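Local coordinates for protein acetone carboxylase alpha subunit (Xanthobacter autotrophicus Py2, PDB 5M45) that is the alpha subunit of acetone carboxylase, a member of the hydantoinase B/oxoprolinase family that holds a manganese ion and works within a multi-chain assembly, at residues Gln276-Ile279 against Lys280-Ile284. Residues are numbered along the deposited sequence; the frame is centred on the assembly and turned at random.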
loop_
_atom_site.group_PDB
_atom_site.type_symbol
_atom_site.label_atom_id
_atom_site.label_comp_id
_atom_site.label_asym_id
_atom_site.label_seq_id
_atom_site.Cartn_x
_atom_site.Cartn_y
_atom_site.Cartn_z
ATOM N N GLN A 276 15.172 -21.915 33.139
ATOM C CA GLN A 276 15.396 -21.729 34.577
ATOM C C GLN A 276 16.621 -22.549 35.080
ATOM O O GLN A 276 17.482 -22.033 35.802
ATOM C CB GLN A 276 14.128 -22.081 35.334
ATOM C CG GLN A 276 14.182 -21.817 36.824
ATOM C CD GLN A 276 12.930 -22.338 37.537
ATOM O OE1 GLN A 276 12.338 -23.400 37.206
ATOM N NE2 GLN A 276 12.500 -21.592 38.497
ATOM N N ALA A 277 16.700 -23.797 34.645
ATOM C CA ALA A 277 17.800 -24.673 35.038
ATOM C C ALA A 277 19.137 -24.194 34.479
ATOM O O ALA A 277 20.141 -24.213 35.182
ATOM C CB ALA A 277 17.537 -26.126 34.612
ATOM N N ARG A 278 19.136 -23.747 33.213
ATOM C CA ARG A 278 20.357 -23.245 32.581
ATOM C C ARG A 278 20.866 -21.945 33.230
ATOM O O ARG A 278 22.077 -21.783 33.431
ATOM C CB ARG A 278 20.190 -23.149 31.064
ATOM C CG ARG A 278 20.293 -24.524 30.381
ATOM C CD ARG A 278 21.761 -24.823 30.205
ATOM N NE ARG A 278 22.071 -26.129 29.649
ATOM C CZ ARG A 278 23.311 -26.476 29.230
ATOM N NH1 ARG A 278 24.371 -25.589 29.226
ATOM N NH2 ARG A 278 23.480 -27.679 28.705
ATOM N N ILE A 279 19.942 -21.060 33.598
ATOM C CA ILE A 279 20.295 -19.843 34.328
ATOM C C ILE A 279 20.983 -20.189 35.656
ATOM O O ILE A 279 22.028 -19.639 35.960
ATOM C CB ILE A 279 19.085 -18.912 34.522
ATOM C CG1 ILE A 279 18.760 -18.263 33.178
ATOM C CG2 ILE A 279 19.379 -17.830 35.563
ATOM C CD1 ILE A 279 17.495 -17.426 33.214
ATOM N N LYS A 280 20.418 -21.132 36.404
ATOM C CA LYS A 280 21.024 -21.516 37.702
ATOM C C LYS A 280 22.317 -22.313 37.571
ATOM O O LYS A 280 23.137 -22.275 38.478
ATOM C CB LYS A 280 20.038 -22.298 38.556
ATOM C CG LYS A 280 18.775 -21.518 38.872
ATOM C CD LYS A 280 18.198 -21.794 40.225
ATOM C CE LYS A 280 17.440 -23.071 40.284
ATOM N NZ LYS A 280 16.753 -23.073 41.607
ATOM N N ALA A 281 22.507 -23.013 36.452
ATOM C CA ALA A 281 23.748 -23.771 36.203
ATOM C C ALA A 281 24.922 -22.913 35.670
ATOM O O ALA A 281 26.083 -23.258 35.939
ATOM C CB ALA A 281 23.477 -24.944 35.255
ATOM N N MET A 282 24.629 -21.815 34.939
ATOM C CA MET A 282 25.633 -21.118 34.152
ATOM C C MET A 282 25.966 -19.692 34.613
ATOM O O MET A 282 27.057 -19.199 34.331
ATOM C CB MET A 282 25.190 -21.040 32.675
ATOM C CG MET A 282 25.124 -22.338 31.893
ATOM S SD MET A 282 24.416 -22.105 30.212
ATOM C CE MET A 282 25.776 -21.310 29.424
ATOM N N THR A 283 25.025 -19.008 35.288
ATOM C CA THR A 283 25.141 -17.585 35.554
ATOM C C THR A 283 25.414 -17.300 37.049
ATOM O O THR A 283 25.865 -18.211 37.791
ATOM C CB THR A 283 23.904 -16.790 35.016
ATOM O OG1 THR A 283 22.755 -17.011 35.853
ATOM C CG2 THR A 283 23.594 -17.148 33.567
ATOM N N ILE A 284 25.178 -16.048 37.485
ATOM C CA ILE A 284 25.364 -15.605 38.860
ATOM C C ILE A 284 24.220 -14.610 39.166
ATOM O O ILE A 284 23.981 -13.692 38.370
ATOM C CB ILE A 284 26.730 -14.864 39.022
ATOM C CG1 ILE A 284 27.911 -15.773 38.649
ATOM C CG2 ILE A 284 26.913 -14.376 40.463
ATOM C CD1 ILE A 284 29.269 -15.091 38.656
#
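Thr283 grips the carbonyl of Ile279 twice, with OG1 donating to Ile279 O over 2.7 Å and Thr283 N reaching the same Ile279 O at 3.1 Å. The two donors arrive from opposite faces of the carbonyl plane, the hydroxyl tilted out of it, so the oxygen of this buried residue is pinned between them. With chi1 at 74°, OG1 sits within reach of the same oxygen that the backbone N-H takes. Further up the backbone, Lys280 N donates to Gln276 O at 3.1 Å, and Ala281 N to Ala277 O at 2.9 Å. The next bond of the series, Met282 N to Arg278 O, is weak, its N-H...O angle down to 129°. Together these i to i+4 bonds identify the last turn of helix 257-282; Thr283, the first residue to depart from helical phi/psi, leads into strand 286-297 of a mixed sheet. Arg422 ties down the exit, its NH1 hydrogen-bonding to the carbonyl oxygens of Lys280 and Thr283. On the flank of the turn, the side chains of Arg278 and Met282 meet at an angle: SD lies in the guanidinium plane at its edge, 3.6 Å from NH1. This N-H...S bond is weak although nearly straight, at 168°. The bend of the arginine chain at chi2 also brings CD alongside the sulfur, while NE forms a salt bridge with Glu368, the stronger anchor of the group. Nearer the backbone, Met282 CB rests on Arg278 O at 3.3 Å. Ile279 CG2 packs against Thr283 OG1 at 3.5 Å, and both side chains touch Ile324 of strand 313-324, while Thr283 and Met282 also lean on Tyr419 of helix 401-422.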